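Beta-galactosidase (Bacillus circulans, PDB 4MAD) probably hydrolyses terminal non-reducing beta-D-galactose residues in beta-D-galactosides, as a glycoside hydrolase of family 35. Local coordinates at residues Asp527-Gly538 / Tyr550-Val561; Leu520-Thr528 / Pro562-Asn571. All blocks are in the same frame, centred on the assembly; numbering follows the deposited sequence.

Contact 1: residues Asp527-Gly538 / Tyr550-Val561; sequences DTFIDLSEWTKG and YWEIGPQQTLYV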
loop_
_atom_site.group_PDB
_atom_site.type_symbol
_atom_site.label_atom_id
_atom_site.label_comp_id
_atom_site.label_asym_id
_atom_site.label_seq_id
_atom_site.Cartn_x
_atom_site.Cartn_y
_atom_site.Cartn_z
ATOM N N ASP A 527 12.893 9.803 15.757
ATOM C CA ASP A 527 12.780 8.962 14.587
ATOM C C ASP A 527 14.052 8.180 14.435
ATOM O O ASP A 527 15.058 8.609 14.795
ATOM C CB ASP A 527 12.558 9.762 13.315
ATOM C CG ASP A 527 11.182 10.341 13.188
ATOM O OD1 ASP A 527 10.302 10.044 13.965
ATOM O OD2 ASP A 527 11.024 11.126 12.284
ATOM N N THR A 528 13.939 6.983 13.922
ATOM C CA THR A 528 15.073 6.117 13.776
ATOM C C THR A 528 14.828 5.049 12.721
ATOM O O THR A 528 13.751 4.941 12.242
ATOM C CB THR A 528 15.513 5.471 15.111
ATOM O OG1 THR A 528 16.748 4.817 14.966
ATOM C CG2 THR A 528 14.507 4.496 15.570
ATOM N N PHE A 529 15.865 4.300 12.399
ATOM C CA PHE A 529 15.777 3.282 11.381
ATOM C C PHE A 529 16.459 2.006 11.820
ATOM O O PHE A 529 17.507 2.054 12.356
ATOM C CB PHE A 529 16.379 3.767 10.088
ATOM C CG PHE A 529 15.887 5.124 9.654
ATOM C CD1 PHE A 529 14.892 5.259 8.713
ATOM C CD2 PHE A 529 16.426 6.288 10.168
ATOM C CE1 PHE A 529 14.460 6.453 8.326
ATOM C CE2 PHE A 529 15.972 7.487 9.745
ATOM C CZ PHE A 529 14.973 7.553 8.844
ATOM N N ILE A 530 15.824 0.879 11.565
ATOM C CA ILE A 530 16.394 -0.398 11.877
ATOM C C ILE A 530 17.130 -1.015 10.681
ATOM O O ILE A 530 16.554 -1.241 9.686
ATOM C CB ILE A 530 15.312 -1.411 12.335
ATOM C CG1 ILE A 530 14.515 -0.880 13.496
ATOM C CG2 ILE A 530 15.944 -2.660 12.746
ATOM C CD1 ILE A 530 13.477 -1.829 14.020
ATOM N N ASP A 531 18.402 -1.296 10.843
ATOM C CA ASP A 531 19.228 -1.837 9.791
ATOM C C ASP A 531 19.144 -3.345 9.798
ATOM O O ASP A 531 19.569 -3.938 10.709
ATOM C CB ASP A 531 20.672 -1.474 10.018
ATOM C CG ASP A 531 21.610 -2.232 9.132
ATOM O OD1 ASP A 531 21.235 -2.728 8.101
ATOM O OD2 ASP A 531 22.766 -2.328 9.505
ATOM N N LEU A 532 18.534 -3.895 8.771
ATOM C CA LEU A 532 18.218 -5.291 8.700
ATOM C C LEU A 532 19.017 -6.030 7.651
ATOM O O LEU A 532 18.664 -7.106 7.273
ATOM C CB LEU A 532 16.758 -5.473 8.417
ATOM C CG LEU A 532 15.878 -5.058 9.582
ATOM C CD1 LEU A 532 14.657 -4.352 9.231
ATOM C CD2 LEU A 532 15.668 -6.146 10.556
ATOM N N SER A 533 20.110 -5.385 7.239
ATOM C CA SER A 533 20.976 -5.871 6.178
ATOM C C SER A 533 21.598 -7.216 6.509
ATOM O O SER A 533 21.929 -7.965 5.625
ATOM C CB SER A 533 22.085 -4.868 5.824
ATOM O OG SER A 533 22.933 -4.635 6.887
ATOM N N GLU A 534 21.818 -7.463 7.787
ATOM C CA GLU A 534 22.340 -8.750 8.220
ATOM C C GLU A 534 21.351 -9.908 8.062
ATOM O O GLU A 534 21.750 -11.009 7.911
ATOM C CB GLU A 534 22.941 -8.733 9.618
ATOM C CG GLU A 534 23.722 -9.995 9.935
ATOM C CD GLU A 534 24.272 -10.115 11.359
ATOM O OE1 GLU A 534 23.857 -9.407 12.262
ATOM O OE2 GLU A 534 25.126 -10.963 11.552
ATOM N N TRP A 535 20.083 -9.611 8.194
ATOM C CA TRP A 535 19.009 -10.573 8.222
ATOM C C TRP A 535 18.569 -10.954 6.817
ATOM O O TRP A 535 19.138 -10.502 5.874
ATOM C CB TRP A 535 17.868 -10.051 9.087
ATOM C CG TRP A 535 18.281 -9.943 10.541
ATOM C CD1 TRP A 535 19.044 -8.989 11.117
ATOM C CD2 TRP A 535 17.936 -10.851 11.580
ATOM N NE1 TRP A 535 19.235 -9.280 12.402
ATOM C CE2 TRP A 535 18.536 -10.397 12.734
ATOM C CE3 TRP A 535 17.193 -12.017 11.629
ATOM C CZ2 TRP A 535 18.408 -11.046 13.936
ATOM C CZ3 TRP A 535 17.065 -12.657 12.827
ATOM C CH2 TRP A 535 17.683 -12.186 13.956
ATOM N N THR A 536 17.588 -11.833 6.721
ATOM C CA THR A 536 17.199 -12.342 5.426
ATOM C C THR A 536 15.793 -11.984 4.908
ATOM O O THR A 536 15.671 -11.366 3.914
ATOM C CB THR A 536 17.494 -13.858 5.305
ATOM O OG1 THR A 536 18.892 -14.062 5.310
ATOM C CG2 THR A 536 16.923 -14.411 4.061
ATOM N N LYS A 537 14.765 -12.412 5.605
ATOM C CA LYS A 537 13.430 -12.008 5.276
ATOM C C LYS A 537 12.514 -12.081 6.461
ATOM O O LYS A 537 12.562 -13.010 7.213
ATOM C CB LYS A 537 12.888 -12.825 4.149
ATOM C CG LYS A 537 11.558 -12.344 3.598
ATOM C CD LYS A 537 11.171 -13.043 2.350
ATOM C CE LYS A 537 10.171 -12.294 1.522
ATOM N NZ LYS A 537 8.972 -11.986 2.213
ATOM N N GLY A 538 11.671 -11.086 6.576
ATOM C CA GLY A 538 10.745 -11.049 7.675
ATOM C C GLY A 538 10.000 -9.773 7.893
ATOM O O GLY A 538 9.782 -9.075 6.990
ATOM N N TYR A 550 11.004 -6.706 5.564
ATOM C CA TYR A 550 12.362 -6.548 5.139
ATOM C C TYR A 550 12.809 -7.775 4.321
ATOM O O TYR A 550 12.247 -8.759 4.446
ATOM C CB TYR A 550 13.277 -6.393 6.317
ATOM C CG TYR A 550 13.457 -7.631 7.178
ATOM C CD1 TYR A 550 14.428 -8.555 6.910
ATOM C CD2 TYR A 550 12.715 -7.824 8.304
ATOM C CE1 TYR A 550 14.635 -9.615 7.703
ATOM C CE2 TYR A 550 12.912 -8.914 9.089
ATOM C CZ TYR A 550 13.867 -9.806 8.799
ATOM O OH TYR A 550 14.005 -10.875 9.608
ATOM N N TRP A 551 13.764 -7.645 3.441
ATOM C CA TRP A 551 14.218 -8.758 2.649
ATOM C C TRP A 551 15.610 -8.367 2.163
ATOM O O TRP A 551 15.770 -7.321 1.599
ATOM C CB TRP A 551 13.282 -8.935 1.480
ATOM C CG TRP A 551 13.412 -10.186 0.734
ATOM C CD1 TRP A 551 14.300 -11.174 0.929
ATOM C CD2 TRP A 551 12.553 -10.625 -0.304
ATOM N NE1 TRP A 551 14.080 -12.190 0.059
ATOM C CE2 TRP A 551 12.999 -11.883 -0.712
ATOM C CE3 TRP A 551 11.475 -10.063 -0.940
ATOM C CZ2 TRP A 551 12.399 -12.558 -1.728
ATOM C CZ3 TRP A 551 10.861 -10.755 -1.894
ATOM C CH2 TRP A 551 11.334 -11.975 -2.312
ATOM N N GLU A 552 16.586 -9.236 2.298
ATOM C CA GLU A 552 17.976 -8.928 2.016
ATOM C C GLU A 552 18.228 -8.542 0.566
ATOM O O GLU A 552 19.249 -7.982 0.259
ATOM C CB GLU A 552 18.870 -10.125 2.341
ATOM C CG GLU A 552 18.574 -11.272 1.500
ATOM C CD GLU A 552 19.206 -12.612 1.904
ATOM O OE1 GLU A 552 19.950 -12.692 2.859
ATOM O OE2 GLU A 552 18.890 -13.596 1.222
ATOM N N ILE A 553 17.305 -8.904 -0.311
ATOM C CA ILE A 553 17.488 -8.658 -1.737
ATOM C C ILE A 553 17.405 -7.189 -2.137
ATOM O O ILE A 553 17.736 -6.845 -3.208
ATOM C CB ILE A 553 16.634 -9.540 -2.658
ATOM C CG1 ILE A 553 15.164 -9.192 -2.591
ATOM C CG2 ILE A 553 16.921 -10.965 -2.384
ATOM C CD1 ILE A 553 14.328 -9.898 -3.558
ATOM N N GLY A 554 16.910 -6.369 -1.224
ATOM C CA GLY A 554 16.859 -4.949 -1.438
ATOM C C GLY A 554 15.804 -4.436 -2.374
ATOM O O GLY A 554 14.930 -5.116 -2.707
ATOM N N PRO A 555 15.915 -3.207 -2.826
ATOM C CA PRO A 555 16.958 -2.259 -2.477
ATOM C C PRO A 555 16.893 -1.655 -1.092
ATOM O O PRO A 555 17.856 -1.081 -0.689
ATOM C CB PRO A 555 16.739 -1.139 -3.488
ATOM C CG PRO A 555 15.346 -1.218 -3.845
ATOM C CD PRO A 555 14.827 -2.551 -3.539
ATOM N N GLN A 556 15.745 -1.699 -0.466
ATOM C CA GLN A 556 15.578 -1.211 0.879
ATOM C C GLN A 556 16.260 -2.151 1.875
ATOM O O GLN A 556 16.050 -3.304 1.809
ATOM C CB GLN A 556 14.099 -1.078 1.214
ATOM C CG GLN A 556 13.783 -0.808 2.664
ATOM C CD GLN A 556 12.350 -0.492 2.900
ATOM O OE1 GLN A 556 11.549 -0.745 2.074
ATOM N NE2 GLN A 556 12.030 0.074 4.026
ATOM N N GLN A 557 17.086 -1.595 2.764
ATOM C CA GLN A 557 17.686 -2.397 3.810
ATOM C C GLN A 557 17.428 -1.924 5.234
ATOM O O GLN A 557 17.952 -2.468 6.119
ATOM C CB GLN A 557 19.163 -2.544 3.581
ATOM C CG GLN A 557 19.478 -3.016 2.244
ATOM C CD GLN A 557 19.463 -4.489 2.117
ATOM O OE1 GLN A 557 19.355 -5.172 3.049
ATOM N NE2 GLN A 557 19.618 -4.969 0.906
ATOM N N THR A 558 16.623 -0.892 5.404
ATOM C CA THR A 558 16.257 -0.365 6.716
ATOM C C THR A 558 14.770 -0.190 6.789
ATOM O O THR A 558 14.165 -0.013 5.785
ATOM C CB THR A 558 16.838 1.003 6.994
ATOM O OG1 THR A 558 16.577 1.872 5.905
ATOM C CG2 THR A 558 18.289 0.943 7.222
ATOM N N LEU A 559 14.228 -0.256 7.985
ATOM C CA LEU A 559 12.850 0.033 8.241
ATOM C C LEU A 559 12.751 1.292 9.098
ATOM O O LEU A 559 13.317 1.331 10.093
ATOM C CB LEU A 559 12.120 -1.113 8.967
ATOM C CG LEU A 559 11.699 -2.350 8.193
ATOM C CD1 LEU A 559 11.144 -3.493 9.036
ATOM C CD2 LEU A 559 10.828 -2.026 7.068
ATOM N N TYR A 560 11.950 2.237 8.664
ATOM C CA TYR A 560 11.691 3.459 9.384
ATOM C C TYR A 560 10.838 3.194 10.582
ATOM O O TYR A 560 9.851 2.574 10.499
ATOM C CB TYR A 560 11.069 4.486 8.451
ATOM C CG TYR A 560 10.379 5.706 9.002
ATOM C CD1 TYR A 560 11.008 6.586 9.818
ATOM C CD2 TYR A 560 9.112 5.982 8.638
ATOM C CE1 TYR A 560 10.386 7.661 10.265
ATOM C CE2 TYR A 560 8.469 7.045 9.091
ATOM C CZ TYR A 560 9.120 7.903 9.906
ATOM O OH TYR A 560 8.459 8.968 10.349
ATOM N N VAL A 561 11.291 3.736 11.689
ATOM C CA VAL A 561 10.580 3.749 12.917
ATOM C C VAL A 561 10.179 5.173 13.316
ATOM O O VAL A 561 10.967 5.895 13.791
ATOM C CB VAL A 561 11.461 3.202 14.026
ATOM C CG1 VAL A 561 10.705 3.090 15.291
ATOM C CG2 VAL A 561 12.098 1.936 13.651
HETATM O O HOH W 1 17.225 -6.475 4.704
HETATM O O HOH W 2 21.320 -7.245 2.903
HETATM O O HOH W 3 21.458 -11.044 4.495
#
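Tyr550 lies with its ring between Leu532 and Gly538. Leu532 CD2 sits over one face, 4.2 Å from the centroid of the Tyr550 ring, a CH-pi contact. The backbone of Gly538 covers the opposite face, its CA 3.8 Å from that centroid. CG of Tyr550 stands between the backbone N and the carbonyl carbon (chi1 69°), which turns the ring over Gly538. Trp535 CB comes obliquely to the ring, 3.5 Å from Tyr550 CE1. Tyr550 OH is hydrogen-bonded to Glu577 OE1 on strand 569-577. With an alanine here, the space between Leu532 and Gly538 would probably be left unfilled and Glu577 would lose its phenol partner.

Two antiparallel ladders of the beta-rich galactose-binding domain carry the contact, offset by one residue and separated by loops. In one, strands 528-531 and 558-561 pair; Phe529 and Tyr560 share a face of it, their rings oblique with planes 36° apart. On the other face, Ile530 CG1 meets Val561 CG2 at 3.7 Å.

In the second ladder, Lys537 runs extended from its backbone and bends at its last torsion. Its CE lies over the Trp551 indole, 3.5 Å from the centroid of the six-membered ring. Its NZ makes a cation-pi contact over the same face and a salt bridge to Glu457. Ile553 CD1 covers the other face of the indole. Thr536 and Glu552 lie side by side, and Thr536 OG1 donates to Glu552 OE1 from above the carboxylate plane (3.0 Å).

At the end of the first ladder, Asp531 OD1 accepts from Ser533 N, an Asx turn, and also from Ser533 OG. The chemistry is thus mixed: a leucine methyl and a strand backbone sandwich the tyrosine ring, whose hydroxyl is satisfied, while the lysine charge probably gains from both the indole face and the Glu457 carboxylate.

Contact 2: residues Leu520-Thr528 / Pro562-Asn571; sequences LTVDKAADT and PAPFLQEGEN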
loop_
_atom_site.group_PDB
_atom_site.type_symbol
_atom_site.label_atom_id
_atom_site.label_comp_id
_atom_site.label_asym_id
_atom_site.label_seq_id
_atom_site.Cartn_x
_atom_site.Cartn_y
_atom_site.Cartn_z
ATOM N N LEU A 520 14.863 -2.250 23.620
ATOM C CA LEU A 520 15.559 -1.042 23.282
ATOM C C LEU A 520 15.262 -0.063 24.381
ATOM O O LEU A 520 14.156 0.168 24.681
ATOM C CB LEU A 520 15.038 -0.478 22.005
ATOM C CG LEU A 520 15.574 0.875 21.559
ATOM C CD1 LEU A 520 16.982 0.815 21.425
ATOM C CD2 LEU A 520 14.959 1.371 20.326
ATOM N N THR A 521 16.319 0.494 24.948
ATOM C CA THR A 521 16.178 1.500 25.963
ATOM C C THR A 521 16.426 2.858 25.355
ATOM O O THR A 521 17.411 3.068 24.739
ATOM C CB THR A 521 17.156 1.282 27.110
ATOM O OG1 THR A 521 16.927 0.019 27.699
ATOM C CG2 THR A 521 16.892 2.281 28.139
ATOM N N VAL A 522 15.474 3.743 25.564
ATOM C CA VAL A 522 15.387 5.001 24.902
ATOM C C VAL A 522 15.311 6.107 25.950
ATOM O O VAL A 522 14.457 6.065 26.785
ATOM C CB VAL A 522 14.125 5.003 24.062
ATOM C CG1 VAL A 522 13.642 6.347 23.763
ATOM C CG2 VAL A 522 14.315 4.140 22.835
ATOM N N ASP A 523 16.256 7.031 25.878
ATOM C CA ASP A 523 16.233 8.206 26.683
ATOM C C ASP A 523 15.124 9.180 26.329
ATOM O O ASP A 523 14.406 9.633 27.161
ATOM C CB ASP A 523 17.615 8.902 26.671
ATOM C CG ASP A 523 18.381 8.788 25.303
ATOM O OD1 ASP A 523 17.762 8.686 24.247
ATOM O OD2 ASP A 523 19.622 8.833 25.318
ATOM N N LYS A 524 15.023 9.496 25.050
ATOM C CA LYS A 524 13.943 10.290 24.518
ATOM C C LYS A 524 13.564 9.770 23.136
ATOM O O LYS A 524 14.410 9.584 22.346
ATOM C CB LYS A 524 14.435 11.696 24.359
ATOM C CG LYS A 524 13.446 12.645 23.821
ATOM C CD LYS A 524 14.145 13.900 23.519
ATOM C CE LYS A 524 13.204 14.989 23.230
ATOM N NZ LYS A 524 13.976 16.172 22.992
ATOM N N ALA A 525 12.303 9.573 22.866
ATOM C CA ALA A 525 11.898 9.043 21.581
ATOM C C ALA A 525 12.298 9.962 20.416
ATOM O O ALA A 525 12.166 11.134 20.520
ATOM C CB ALA A 525 10.490 8.848 21.578
ATOM N N ALA A 526 12.811 9.402 19.341
ATOM C CA ALA A 526 13.146 10.184 18.173
ATOM C C ALA A 526 13.008 9.265 16.954
ATOM O O ALA A 526 13.017 8.099 17.117
ATOM C CB ALA A 526 14.499 10.660 18.256
ATOM N N ASP A 527 12.893 9.803 15.757
ATOM C CA ASP A 527 12.780 8.962 14.587
ATOM C C ASP A 527 14.052 8.180 14.435
ATOM O O ASP A 527 15.058 8.609 14.795
ATOM C CB ASP A 527 12.558 9.762 13.315
ATOM C CG ASP A 527 11.182 10.341 13.188
ATOM O OD1 ASP A 527 10.302 10.044 13.965
ATOM O OD2 ASP A 527 11.024 11.126 12.284
ATOM N N THR A 528 13.939 6.983 13.922
ATOM C CA THR A 528 15.073 6.117 13.776
ATOM C C THR A 528 14.828 5.049 12.721
ATOM O O THR A 528 13.751 4.941 12.242
ATOM C CB THR A 528 15.513 5.471 15.111
ATOM O OG1 THR A 528 16.748 4.817 14.966
ATOM C CG2 THR A 528 14.507 4.496 15.570
ATOM N N PRO A 562 8.938 5.532 13.150
ATOM C CA PRO A 562 8.471 6.821 13.602
ATOM C C PRO A 562 8.572 6.962 15.119
ATOM O O PRO A 562 8.269 6.060 15.817
ATOM C CB PRO A 562 7.000 6.819 13.189
ATOM C CG PRO A 562 6.898 5.841 12.183
ATOM C CD PRO A 562 7.876 4.806 12.473
ATOM N N ALA A 563 8.885 8.147 15.595
ATOM C CA ALA A 563 9.063 8.306 17.015
ATOM C C ALA A 563 7.843 7.882 17.837
ATOM O O ALA A 563 8.001 7.373 18.911
ATOM C CB ALA A 563 9.414 9.686 17.321
ATOM N N PRO A 564 6.644 8.091 17.336
ATOM C CA PRO A 564 5.439 7.788 18.119
ATOM C C PRO A 564 5.279 6.331 18.488
ATOM O O PRO A 564 4.570 6.029 19.382
ATOM C CB PRO A 564 4.341 8.229 17.210
ATOM C CG PRO A 564 4.921 9.405 16.531
ATOM C CD PRO A 564 6.317 8.996 16.235
ATOM N N PHE A 565 5.904 5.463 17.717
ATOM C CA PHE A 565 5.963 4.063 17.980
ATOM C C PHE A 565 6.786 3.735 19.257
ATOM O O PHE A 565 6.619 2.725 19.843
ATOM C CB PHE A 565 6.515 3.346 16.769
ATOM C CG PHE A 565 5.544 3.227 15.600
ATOM C CD1 PHE A 565 4.295 3.768 15.634
ATOM C CD2 PHE A 565 5.915 2.562 14.466
ATOM C CE1 PHE A 565 3.468 3.648 14.580
ATOM C CE2 PHE A 565 5.091 2.433 13.448
ATOM C CZ PHE A 565 3.870 2.988 13.489
ATOM N N LEU A 566 7.745 4.586 19.559
ATOM C CA LEU A 566 8.622 4.514 20.715
ATOM C C LEU A 566 8.100 5.209 21.997
ATOM O O LEU A 566 7.223 6.014 21.950
ATOM C CB LEU A 566 9.987 5.099 20.381
ATOM C CG LEU A 566 10.844 4.430 19.302
ATOM C CD1 LEU A 566 12.075 5.169 18.916
ATOM C CD2 LEU A 566 11.151 3.065 19.698
ATOM N N GLN A 567 8.678 4.811 23.114
ATOM C CA GLN A 567 8.409 5.414 24.392
ATOM C C GLN A 567 9.663 5.501 25.221
ATOM O O GLN A 567 10.605 4.778 25.025
ATOM C CB GLN A 567 7.331 4.677 25.146
ATOM C CG GLN A 567 7.711 3.325 25.628
ATOM C CD GLN A 567 6.490 2.531 26.030
ATOM O OE1 GLN A 567 5.594 2.349 25.242
ATOM N NE2 GLN A 567 6.447 2.092 27.239
ATOM N N GLU A 568 9.657 6.432 26.153
ATOM C CA GLU A 568 10.785 6.554 27.042
ATOM C C GLU A 568 10.882 5.324 27.851
ATOM O O GLU A 568 9.922 4.847 28.311
ATOM C CB GLU A 568 10.636 7.757 27.965
ATOM C CG GLU A 568 11.223 8.995 27.341
ATOM C CD GLU A 568 10.728 10.298 27.942
ATOM O OE1 GLU A 568 10.346 10.310 29.119
ATOM O OE2 GLU A 568 10.745 11.308 27.216
ATOM N N GLY A 569 12.077 4.850 28.070
ATOM C CA GLY A 569 12.218 3.609 28.797
ATOM C C GLY A 569 12.425 2.412 27.915
ATOM O O GLY A 569 13.022 2.524 26.899
ATOM N N GLU A 570 11.946 1.266 28.353
ATOM C CA GLU A 570 12.098 0.057 27.606
ATOM C C GLU A 570 11.068 -0.065 26.512
ATOM O O GLU A 570 9.963 0.307 26.682
ATOM C CB GLU A 570 12.011 -1.121 28.545
ATOM C CG GLU A 570 13.111 -1.132 29.525
ATOM C CD GLU A 570 13.097 -2.355 30.360
ATOM O OE1 GLU A 570 12.061 -3.019 30.480
ATOM O OE2 GLU A 570 14.155 -2.642 30.899
ATOM N N ASN A 571 11.486 -0.615 25.388
ATOM C CA ASN A 571 10.663 -0.747 24.218
ATOM C C ASN A 571 10.798 -2.165 23.743
ATOM O O ASN A 571 11.856 -2.688 23.761
ATOM C CB ASN A 571 11.152 0.199 23.121
ATOM C CG ASN A 571 10.849 1.670 23.418
ATOM O OD1 ASN A 571 9.884 2.211 22.994
ATOM N ND2 ASN A 571 11.729 2.295 24.150
#
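Leu520 and Asn571 form a hydrogen-bonded antiparallel pair where strands 514-522 and 569-577 lie side by side in the antiparallel sheet of the galactose-binding domain. Leu520 N donates to Asn571 O (3.0 Å). Two residues on, Val522 and Gly569 bond to each other in both directions. Gly569 has a positive phi of 99°, and a CB would collide with the carbonyl oxygen of Glu568, so glycine fits here.

The Asn571 side chain adds a polar link. Its ND2 reaches Leu520 O (3.3 Å), which lies in its amide plane, though the donor stands above the carbonyl plane. Val522 crosses this amide at about a right angle, with CG2 3.4 Å from Asn571 ND2. The amide is held by the loop before its own strand: Asn571 OD1 accepts from Gln567 N in the carbonyl plane, and Asn571 ND2 also donates to Gln567 O. These bonds fix its rotation.

Further along, Leu566 packs against the 525-526 loop. Its CB meets Ala525 CB at 4.0 Å, and its CD1 reaches Ala526 O. The short 3-10 turn 563-565 leads into it, and the Leu566 N to Ala563 O bond sets its position. Within the turn, Phe565 stacks on His545.

Asp527 closes the far end. Tyr47 and Lys353 hold its carboxylate from outside, and its OD1 accepts from Ala563 N at 2.9 Å, nearly in line with the C-O bond.

How the contacts relate
Contact 1 is nested along the chain inside the loop closed by contact 2. Strand 514-522 leads through residues 523-527 into strand 528-531, and strand 558-561 leads through the 3-10 turn to strand 569-577. The two contacts share Asp527 and Thr528, and their centres lie about 18 Å apart. They also touch directly, with Val561 CG1 4.2 Å from Leu566 CG. Both belong to one antiparallel sheet, in which strands 537-542 and 569-577 are neighbours. Both lie away from the predicted catalytic pair, Glu171 and Glu247, and from the two pockets that hold 2-(2-methoxyethoxy)ethanol. They join parts of the galactose-binding domain.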